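Local coordinates for molybdopterin adenylyltransferase (Pyrococcus furiosus, PDB 4LHB), which catalyses the ATP-dependent adenylylation of molybdopterin, a step in building the molybdenum cofactor, and works as a homohexamer, at residues C[73-83]-C[104-114]; C[86-97]-C[152-161]. All blocks are in the same frame, centred on the assembly; numbering follows the deposited sequence.

Contact 1: C[73-83]-C[104-114]; sequences DDKIEVLIALF and RDITIESIKPL
Asp73 meets the loop that carries Arg104 and Asp105 with its whole side chain. From the backbone outward, CB sits 3.8 Å from Arg104 O, and CG comes closer still to that same carbonyl oxygen, while OD1 also lies alongside CG of Arg104. At the fork the two oxygens part. Asp73 OD1 stands 3.2 Å from OD1 of Asp105, two acceptors with the carboxylate planes turned 51° apart, while OD2 takes a fairly straight but weak hydrogen bond from Ile106 N at 3.3 Å. Asp105 itself looks elsewhere for a donor, its OD2 accepting from Thr102 N. A leucine in place of Asp73 would probably leave Ile106 N without its acceptor and the start of helix 107-111 less firmly tied to the loop before helix 75-83.

Beyond this polar end lies ordinary helix packing of an alpha/beta fold: helices 75-83 and 107-111 cross at -59°, their axes 9.7 Å apart at closest approach, both resting against the central sheet through Leu82 and Ile111. Ile106 opens the apolar seam. With chi1 at 55°, its CG1 is tucked between backbone N and carbonyl carbon, and it faces Lys75 N while CD1 reaches CG2 of Val78 at 3.9 Å. Next, the methylenes of Lys75 run extended over the Ser110 hydroxyl, CB to OG 3.6 Å, and carry the ammonium on to Asp116 of a second subunit. At the far end CD1 of Leu114 meets the edge of the Phe83 ring, in its plane, 3.7 Å from CE2.

Contact 2: C[86-97]-C[152-161]; sequences IKSGADVVVTTG and RIVVVFSLPG. With SO4 (sulfate ion), chain F.
The guanidinium of Arg152 fits into the turn after helix 75-87, with CG2 of Ile86 over one face, 3.7 Å from NH2, and polar atoms round its edge. There NH2 gives two hydrogen bonds: to Ile86 O at 2.8 Å, close to the guanidinium plane and on a lone pair of that carbonyl, and to Ala90 O, which it approaches from above the carbonyl plane. NE adds a water that bridges to Asp91 OD1 and Ile153 O. An extended chain from CG to NE, with chi1 at -172°, carries the group across to this turn, where Gly89, at positive phi, completes a Schellman motif ending the helix. The Phe157 ring is met at its edge, in plane, by CG1 of Val92, 3.8 Å from CE2; the ring of Phe121 and Ile180 of helix 163-184 also pack against it.

The backbones that carry these groups are parallel neighbours in the central mixed sheet, strands 92-96 and 153-159, only 14° apart in direction and in register from Val92 with Val155 to Thr96 with Leu159. Their amides alternate in the parallel manner: Val93 N binds Val155 O, and Val93 O in turn accepts from Phe157 N at 2.9 Å. On the face bearing Val94, its CG2 touches CD1 of Leu159 at 3.8 Å.

Toward the carboxyl ends the contacts turn polar. Ser158 OG donates to Thr95 OG1 at 2.6 Å, and the threonine hydroxyl donates in turn to a second water, which itself donates to Gly97 O and Leu159 O. Thr96 OG1 donates to Pro160 O at 2.8 Å, from above the carbonyl plane. One residue on, Gly161 N gives a nearly straight bond of 3.1 Å to sulfate O4.

Contact 1 lies on one face of the sheet to which contact 2 contributes two strands, the two centres about 11 Å apart. Side chains of contact 1 pack directly onto those strands: Leu82 CD1 lies 3.9 Å from Val93 CG1, and Ile111 CD1 lies 3.7 Å from Ser158 OG. A polar tie joins them as well, a probable hydrogen bond of 2.7 Å from Thr107 OG1 to Gly97 O. A sulfate sits where they converge, held by Gly161 in contact 2 and by Thr99 N, with the Asp105 side chain of contact 1 about 4 Å away at the nearest atoms. Although probably from the crystallisation liquor, it may mark a pocket for a phosphate group of a substrate.

Contact 1: C[73-83]-C[104-114]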
loop_
_atom_site.group_PDB
_atom_site.type_symbol
_atom_site.label_atom_id
_atom_site.label_comp_id
_atom_site.label_asym_id
_atom_site.label_seq_id
_atom_site.Cartn_x
_atom_site.Cartn_y
_atom_site.Cartn_z
ATOM N N ASP C 73 -6.238 13.000 21.371
ATOM C CA ASP C 73 -5.470 12.604 20.194
ATOM C C ASP C 73 -5.330 11.104 20.228
ATOM O O ASP C 73 -4.284 10.580 20.517
ATOM C CB ASP C 73 -4.111 13.343 20.139
ATOM C CG ASP C 73 -3.626 13.666 18.662
ATOM O OD1 ASP C 73 -2.767 14.571 18.580
ATOM O OD2 ASP C 73 -4.048 13.063 17.582
ATOM N N ASP C 74 -6.417 10.412 19.915
ATOM C CA ASP C 74 -6.571 8.971 20.126
ATOM C C ASP C 74 -7.407 8.354 18.964
ATOM O O ASP C 74 -8.572 8.687 18.767
ATOM C CB ASP C 74 -7.286 8.757 21.460
ATOM C CG ASP C 74 -7.561 7.264 21.781
ATOM O OD1 ASP C 74 -8.456 6.653 21.192
ATOM O OD2 ASP C 74 -6.894 6.705 22.658
ATOM N N LYS C 75 -6.820 7.423 18.230
ATOM C CA LYS C 75 -7.480 6.853 17.070
ATOM C C LYS C 75 -8.893 6.401 17.268
ATOM O O LYS C 75 -9.710 6.603 16.403
ATOM C CB LYS C 75 -6.673 5.683 16.521
ATOM C CG LYS C 75 -7.359 4.841 15.464
ATOM C CD LYS C 75 -6.255 4.093 14.734
ATOM C CE LYS C 75 -6.708 3.078 13.699
ATOM N NZ LYS C 75 -5.576 2.175 13.381
ATOM N N ILE C 76 -9.164 5.703 18.359
ATOM C CA ILE C 76 -10.472 5.104 18.533
ATOM C C ILE C 76 -11.473 6.195 18.852
ATOM O O ILE C 76 -12.601 6.119 18.379
ATOM C CB ILE C 76 -10.476 4.084 19.652
ATOM C CG1 ILE C 76 -9.851 2.784 19.170
ATOM C CG2 ILE C 76 -11.894 3.802 20.160
ATOM C CD1 ILE C 76 -9.697 1.757 20.285
ATOM N N GLU C 77 -11.086 7.178 19.668
ATOM C CA GLU C 77 -11.984 8.298 19.975
ATOM C C GLU C 77 -12.330 9.133 18.735
ATOM O O GLU C 77 -13.512 9.465 18.514
ATOM C CB GLU C 77 -11.448 9.209 21.095
ATOM C CG GLU C 77 -11.457 8.552 22.488
ATOM C CD GLU C 77 -12.864 8.097 22.902
ATOM O OE1 GLU C 77 -13.820 8.891 22.838
ATOM O OE2 GLU C 77 -13.035 6.938 23.277
ATOM N N VAL C 78 -11.297 9.436 17.932
ATOM C CA VAL C 78 -11.470 10.159 16.687
ATOM C C VAL C 78 -12.412 9.443 15.731
ATOM O O VAL C 78 -13.355 10.050 15.193
ATOM C CB VAL C 78 -10.157 10.357 15.971
ATOM C CG1 VAL C 78 -10.441 10.784 14.529
ATOM C CG2 VAL C 78 -9.278 11.344 16.744
ATOM N N LEU C 79 -12.189 8.151 15.538
ATOM C CA LEU C 79 -13.106 7.339 14.729
ATOM C C LEU C 79 -14.512 7.255 15.299
ATOM O O LEU C 79 -15.471 7.304 14.550
ATOM C CB LEU C 79 -12.547 5.971 14.473
ATOM C CG LEU C 79 -11.781 5.822 13.135
ATOM C CD1 LEU C 79 -11.518 7.085 12.339
ATOM C CD2 LEU C 79 -10.505 5.014 13.285
ATOM N N ILE C 80 -14.653 7.151 16.619
ATOM C CA ILE C 80 -15.985 7.076 17.219
ATOM C C ILE C 80 -16.708 8.395 16.873
ATOM O O ILE C 80 -17.869 8.406 16.559
ATOM C CB ILE C 80 -15.929 6.827 18.771
ATOM C CG1 ILE C 80 -15.770 5.330 19.112
ATOM C CG2 ILE C 80 -17.183 7.287 19.497
ATOM C CD1 ILE C 80 -15.393 5.051 20.586
ATOM N N ALA C 81 -15.999 9.498 16.951
ATOM C CA ALA C 81 -16.574 10.793 16.686
ATOM C C ALA C 81 -16.995 10.893 15.191
ATOM O O ALA C 81 -18.135 11.170 14.887
ATOM C CB ALA C 81 -15.594 11.889 17.076
ATOM N N LEU C 82 -16.076 10.617 14.281
ATOM C CA LEU C 82 -16.343 10.697 12.869
ATOM C C LEU C 82 -17.630 9.973 12.542
ATOM O O LEU C 82 -18.454 10.485 11.821
ATOM C CB LEU C 82 -15.173 10.085 12.090
ATOM C CG LEU C 82 -15.361 9.980 10.586
ATOM C CD1 LEU C 82 -15.621 11.377 10.050
ATOM C CD2 LEU C 82 -14.188 9.322 9.869
ATOM N N PHE C 83 -17.832 8.787 13.078
ATOM C CA PHE C 83 -19.001 8.019 12.668
ATOM C C PHE C 83 -20.269 8.435 13.400
ATOM O O PHE C 83 -21.364 8.190 12.918
ATOM C CB PHE C 83 -18.710 6.517 12.653
ATOM C CG PHE C 83 -17.887 6.132 11.457
ATOM C CD1 PHE C 83 -18.462 6.084 10.223
ATOM C CD2 PHE C 83 -16.523 6.003 11.548
ATOM C CE1 PHE C 83 -17.709 5.841 9.090
ATOM C CE2 PHE C 83 -15.762 5.729 10.438
ATOM C CZ PHE C 83 -16.358 5.670 9.187
ATOM N N ARG C 104 1.955 11.492 19.089
ATOM C CA ARG C 104 0.616 11.849 19.477
ATOM C C ARG C 104 -0.357 11.861 18.276
ATOM O O ARG C 104 -1.445 11.312 18.358
ATOM C CB ARG C 104 0.722 13.274 20.083
ATOM C CG ARG C 104 -0.252 13.689 21.180
ATOM C CD ARG C 104 -0.415 12.636 22.259
ATOM N NE ARG C 104 0.742 11.759 22.440
ATOM C CZ ARG C 104 0.716 10.664 23.197
ATOM N NH1 ARG C 104 -0.401 10.334 23.842
ATOM N NH2 ARG C 104 1.807 9.904 23.320
ATOM N N ASP C 105 0.084 12.467 17.167
ATOM C CA ASP C 105 -0.758 12.837 16.021
ATOM C C ASP C 105 -1.193 11.671 15.171
ATOM O O ASP C 105 -0.416 11.184 14.409
ATOM C CB ASP C 105 0.024 13.800 15.107
ATOM C CG ASP C 105 0.272 15.141 15.751
ATOM O OD1 ASP C 105 -0.650 15.648 16.400
ATOM O OD2 ASP C 105 1.372 15.684 15.623
ATOM N N ILE C 106 -2.451 11.270 15.248
ATOM C CA ILE C 106 -2.932 10.102 14.513
ATOM C C ILE C 106 -4.119 10.367 13.579
ATOM O O ILE C 106 -4.652 9.408 12.985
ATOM C CB ILE C 106 -3.314 8.964 15.484
ATOM C CG1 ILE C 106 -4.340 9.428 16.547
ATOM C CG2 ILE C 106 -2.063 8.485 16.171
ATOM C CD1 ILE C 106 -5.621 10.099 16.032
ATOM N N THR C 107 -4.492 11.647 13.410
ATOM C CA THR C 107 -5.731 12.022 12.705
ATOM C C THR C 107 -5.744 11.580 11.264
ATOM O O THR C 107 -6.669 10.858 10.873
ATOM C CB THR C 107 -6.047 13.546 12.770
ATOM O OG1 THR C 107 -6.112 13.978 14.134
ATOM C CG2 THR C 107 -7.400 13.833 12.119
ATOM N N ILE C 108 -4.742 11.988 10.484
ATOM C CA ILE C 108 -4.636 11.567 9.098
ATOM C C ILE C 108 -4.476 10.015 8.958
ATOM O O ILE C 108 -5.161 9.355 8.164
ATOM C CB ILE C 108 -3.504 12.350 8.366
ATOM C CG1 ILE C 108 -3.882 13.845 8.377
ATOM C CG2 ILE C 108 -3.286 11.845 6.917
ATOM C CD1 ILE C 108 -2.937 14.745 7.612
ATOM N N GLU C 109 -3.589 9.442 9.754
ATOM C CA GLU C 109 -3.393 7.980 9.752
ATOM C C GLU C 109 -4.706 7.241 10.107
ATOM O O GLU C 109 -4.990 6.199 9.555
ATOM C CB GLU C 109 -2.272 7.592 10.722
ATOM C CG GLU C 109 -0.908 8.112 10.312
ATOM C CD GLU C 109 -0.620 9.565 10.722
ATOM O OE1 GLU C 109 -1.454 10.260 11.421
ATOM O OE2 GLU C 109 0.475 10.009 10.314
ATOM N N SER C 110 -5.541 7.803 10.976
ATOM C CA SER C 110 -6.761 7.083 11.325
ATOM C C SER C 110 -7.839 7.148 10.206
ATOM O O SER C 110 -8.497 6.150 9.892
ATOM C CB SER C 110 -7.296 7.573 12.676
ATOM O OG SER C 110 -6.224 7.739 13.596
ATOM N N ILE C 111 -7.955 8.318 9.582
ATOM C CA ILE C 111 -9.027 8.627 8.627
ATOM C C ILE C 111 -8.664 8.246 7.183
ATOM O O ILE C 111 -9.391 7.530 6.523
ATOM C CB ILE C 111 -9.398 10.142 8.728
ATOM C CG1 ILE C 111 -10.052 10.399 10.078
ATOM C CG2 ILE C 111 -10.349 10.577 7.626
ATOM C CD1 ILE C 111 -10.153 11.883 10.408
ATOM N N LYS C 112 -7.532 8.721 6.698
ATOM C CA LYS C 112 -7.170 8.565 5.284
ATOM C C LYS C 112 -7.393 7.172 4.700
ATOM O O LYS C 112 -7.853 7.063 3.585
ATOM C CB LYS C 112 -5.721 8.981 5.096
ATOM C CG LYS C 112 -5.213 8.916 3.681
ATOM C CD LYS C 112 -3.936 9.775 3.548
ATOM C CE LYS C 112 -3.196 9.521 2.238
ATOM N NZ LYS C 112 -2.113 10.504 2.001
ATOM N N PRO C 113 -7.094 6.097 5.452
ATOM C CA PRO C 113 -7.300 4.799 4.827
ATOM C C PRO C 113 -8.789 4.442 4.548
ATOM O O PRO C 113 -9.074 3.484 3.843
ATOM C CB PRO C 113 -6.625 3.811 5.823
ATOM C CG PRO C 113 -5.925 4.642 6.870
ATOM C CD PRO C 113 -6.625 5.971 6.852
ATOM N N LEU C 114 -9.727 5.209 5.072
ATOM C CA LEU C 114 -11.142 5.025 4.757
ATOM C C LEU C 114 -11.636 5.691 3.426
ATOM O O LEU C 114 -12.708 5.318 2.896
ATOM C CB LEU C 114 -11.998 5.546 5.914
ATOM C CG LEU C 114 -11.782 4.878 7.281
ATOM C CD1 LEU C 114 -12.768 5.403 8.331
ATOM C CD2 LEU C 114 -11.858 3.356 7.136
#

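Contact 2: C[86-97]-C[152-161]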
loop_
_atom_site.group_PDB
_atom_site.type_symbol
_atom_site.label_atom_id
_atom_site.label_comp_id
_atom_site.label_asym_id
_atom_site.label_seq_id
_atom_site.Cartn_x
_atom_site.Cartn_y
_atom_site.Cartn_z
ATOM N N ILE C 86 -21.355 11.234 11.231
ATOM C CA ILE C 86 -21.973 10.674 10.074
ATOM C C ILE C 86 -23.351 10.104 10.405
ATOM O O ILE C 86 -24.260 10.262 9.631
ATOM C CB ILE C 86 -21.063 9.652 9.374
ATOM C CG1 ILE C 86 -19.859 10.339 8.750
ATOM C CG2 ILE C 86 -21.789 8.911 8.274
ATOM C CD1 ILE C 86 -18.765 9.361 8.340
ATOM N N LYS C 87 -23.511 9.412 11.518
ATOM C CA LYS C 87 -24.815 8.817 11.831
ATOM C C LYS C 87 -25.835 9.923 12.053
ATOM O O LYS C 87 -26.978 9.777 11.671
ATOM C CB LYS C 87 -24.799 7.916 13.063
ATOM C CG LYS C 87 -26.023 7.014 13.152
ATOM C CD LYS C 87 -26.324 6.593 14.572
ATOM C CE LYS C 87 -27.603 5.758 14.668
ATOM N NZ LYS C 87 -27.376 4.296 14.852
ATOM N N SER C 88 -25.419 11.041 12.624
ATOM C CA SER C 88 -26.318 12.185 12.748
ATOM C C SER C 88 -26.731 12.866 11.444
ATOM O O SER C 88 -27.275 13.961 11.514
ATOM C CB SER C 88 -25.615 13.256 13.546
ATOM O OG SER C 88 -25.177 12.675 14.706
ATOM N N GLY C 89 -26.359 12.292 10.293
ATOM C CA GLY C 89 -26.674 12.814 8.971
ATOM C C GLY C 89 -25.666 13.779 8.374
ATOM O O GLY C 89 -25.946 14.361 7.317
ATOM N N ALA C 90 -24.497 13.988 8.990
ATOM C CA ALA C 90 -23.484 14.851 8.333
ATOM C C ALA C 90 -23.039 14.332 6.968
ATOM O O ALA C 90 -22.772 13.138 6.824
ATOM C CB ALA C 90 -22.263 15.025 9.196
ATOM N N ASP C 91 -22.938 15.253 6.006
ATOM C CA ASP C 91 -22.410 15.009 4.659
ATOM C C ASP C 91 -20.937 15.456 4.535
ATOM O O ASP C 91 -20.179 14.990 3.617
ATOM C CB ASP C 91 -23.175 15.865 3.622
ATOM C CG ASP C 91 -24.681 15.654 3.669
ATOM O OD1 ASP C 91 -25.135 14.583 3.210
ATOM O OD2 ASP C 91 -25.413 16.568 4.147
ATOM N N VAL C 92 -20.589 16.427 5.377
ATOM C CA VAL C 92 -19.270 17.020 5.450
ATOM C C VAL C 92 -18.815 16.965 6.924
ATOM O O VAL C 92 -19.618 17.180 7.820
ATOM C CB VAL C 92 -19.282 18.489 5.046
ATOM C CG1 VAL C 92 -17.879 19.047 5.102
ATOM C CG2 VAL C 92 -19.913 18.680 3.669
ATOM N N VAL C 93 -17.557 16.628 7.178
ATOM C CA VAL C 93 -17.031 16.579 8.535
ATOM C C VAL C 93 -15.654 17.172 8.512
ATOM O O VAL C 93 -14.831 16.840 7.654
ATOM C CB VAL C 93 -16.889 15.156 9.067
ATOM C CG1 VAL C 93 -16.164 15.197 10.403
ATOM C CG2 VAL C 93 -18.242 14.463 9.180
ATOM N N VAL C 94 -15.381 18.046 9.464
ATOM C CA VAL C 94 -14.102 18.662 9.526
ATOM C C VAL C 94 -13.467 18.496 10.877
ATOM O O VAL C 94 -14.065 18.732 11.918
ATOM C CB VAL C 94 -14.121 20.090 8.980
ATOM C CG1 VAL C 94 -15.526 20.590 8.782
ATOM C CG2 VAL C 94 -13.171 21.008 9.718
ATOM N N THR C 95 -12.252 17.973 10.841
ATOM C CA THR C 95 -11.519 17.681 12.042
ATOM C C THR C 95 -10.519 18.764 12.078
ATOM O O THR C 95 -9.935 19.119 11.020
ATOM C CB THR C 95 -10.838 16.288 11.967
ATOM O OG1 THR C 95 -9.851 16.250 10.889
ATOM C CG2 THR C 95 -11.909 15.258 11.735
ATOM N N THR C 96 -10.287 19.270 13.277
ATOM C CA THR C 96 -9.121 20.108 13.516
ATOM C C THR C 96 -8.173 19.534 14.579
ATOM O O THR C 96 -8.592 19.165 15.657
ATOM C CB THR C 96 -9.530 21.536 13.900
ATOM O OG1 THR C 96 -8.337 22.263 14.228
ATOM C CG2 THR C 96 -10.558 21.557 15.061
ATOM N N GLY C 97 -6.889 19.485 14.271
ATOM C CA GLY C 97 -5.889 18.936 15.205
ATOM C C GLY C 97 -5.446 17.488 14.906
ATOM O O GLY C 97 -6.195 16.686 14.332
ATOM N N ARG C 152 -24.821 6.765 -0.467
ATOM C CA ARG C 152 -24.349 7.934 0.327
ATOM C C ARG C 152 -22.828 8.308 0.219
ATOM O O ARG C 152 -22.015 7.446 0.003
ATOM C CB ARG C 152 -24.779 7.724 1.783
ATOM C CG ARG C 152 -24.540 8.911 2.677
ATOM C CD ARG C 152 -25.148 8.703 4.070
ATOM N NE ARG C 152 -24.810 9.848 4.923
ATOM C CZ ARG C 152 -24.901 9.875 6.245
ATOM N NH1 ARG C 152 -25.319 8.817 6.920
ATOM N NH2 ARG C 152 -24.551 10.971 6.910
ATOM N N ILE C 153 -22.483 9.590 0.392
ATOM C CA ILE C 153 -21.136 10.172 0.228
ATOM C C ILE C 153 -20.896 10.970 1.446
ATOM O O ILE C 153 -21.818 11.578 1.936
ATOM C CB ILE C 153 -21.099 11.155 -0.996
ATOM C CG1 ILE C 153 -20.388 10.470 -2.127
ATOM C CG2 ILE C 153 -20.431 12.512 -0.753
ATOM C CD1 ILE C 153 -20.816 9.031 -2.281
ATOM N N VAL C 154 -19.679 10.959 1.974
ATOM C CA VAL C 154 -19.306 11.894 3.046
ATOM C C VAL C 154 -17.977 12.513 2.718
ATOM O O VAL C 154 -17.107 11.841 2.214
ATOM C CB VAL C 154 -19.270 11.236 4.441
ATOM C CG1 VAL C 154 -18.855 12.243 5.498
ATOM C CG2 VAL C 154 -20.647 10.676 4.807
ATOM N N VAL C 155 -17.814 13.799 2.983
ATOM C CA VAL C 155 -16.588 14.467 2.602
ATOM C C VAL C 155 -15.959 14.805 3.922
ATOM O O VAL C 155 -16.630 15.362 4.794
ATOM C CB VAL C 155 -16.822 15.776 1.781
ATOM C CG1 VAL C 155 -15.504 16.491 1.452
ATOM C CG2 VAL C 155 -17.549 15.449 0.487
ATOM N N VAL C 156 -14.678 14.481 4.068
ATOM C CA VAL C 156 -13.970 14.748 5.314
ATOM C C VAL C 156 -12.757 15.600 4.994
ATOM O O VAL C 156 -12.029 15.305 4.071
ATOM C CB VAL C 156 -13.540 13.423 6.039
ATOM C CG1 VAL C 156 -12.839 13.740 7.384
ATOM C CG2 VAL C 156 -14.752 12.481 6.168
ATOM N N PHE C 157 -12.636 16.708 5.703
ATOM C CA PHE C 157 -11.520 17.589 5.620
ATOM C C PHE C 157 -10.796 17.447 6.987
ATOM O O PHE C 157 -11.442 17.459 8.073
ATOM C CB PHE C 157 -12.031 19.040 5.480
ATOM C CG PHE C 157 -12.747 19.326 4.190
ATOM C CD1 PHE C 157 -12.039 19.643 3.037
ATOM C CD2 PHE C 157 -14.133 19.310 4.129
ATOM C CE1 PHE C 157 -12.719 19.888 1.848
ATOM C CE2 PHE C 157 -14.805 19.586 2.945
ATOM C CZ PHE C 157 -14.109 19.852 1.809
ATOM N N SER C 158 -9.478 17.345 6.950
ATOM C CA SER C 158 -8.713 17.315 8.186
ATOM C C SER C 158 -7.706 18.402 8.142
ATOM O O SER C 158 -6.849 18.458 7.266
ATOM C CB SER C 158 -8.060 15.943 8.417
ATOM O OG SER C 158 -9.117 15.037 8.705
ATOM N N LEU C 159 -7.836 19.281 9.122
ATOM C CA LEU C 159 -7.070 20.505 9.199
ATOM C C LEU C 159 -6.164 20.502 10.419
ATOM O O LEU C 159 -6.443 19.778 11.372
ATOM C CB LEU C 159 -8.067 21.657 9.326
ATOM C CG LEU C 159 -9.155 21.772 8.268
ATOM C CD1 LEU C 159 -10.070 22.926 8.695
ATOM C CD2 LEU C 159 -8.522 22.028 6.913
ATOM N N PRO C 160 -5.083 21.297 10.377
ATOM C CA PRO C 160 -4.261 21.498 11.565
ATOM C C PRO C 160 -5.024 22.205 12.647
ATOM O O PRO C 160 -6.166 22.601 12.456
ATOM C CB PRO C 160 -3.102 22.388 11.086
ATOM C CG PRO C 160 -3.029 22.166 9.617
ATOM C CD PRO C 160 -4.427 21.833 9.163
ATOM N N GLY C 161 -4.373 22.337 13.785
ATOM C CA GLY C 161 -4.993 22.759 15.021
ATOM C C GLY C 161 -5.013 24.248 15.201
ATOM O O GLY C 161 -5.982 24.761 15.736
HETATM S S SO4 F . -1.779 19.999 14.630
HETATM O O1 SO4 F . -2.276 20.209 16.002
HETATM O O2 SO4 F . -0.525 19.227 14.594
HETATM O O3 SO4 F . -2.784 19.177 13.909
HETATM O O4 SO4 F . -1.499 21.309 13.962
HETATM O O HOH W 1 -23.882 12.137 3.604
HETATM O O HOH W 2 -7.771 17.175 11.896
#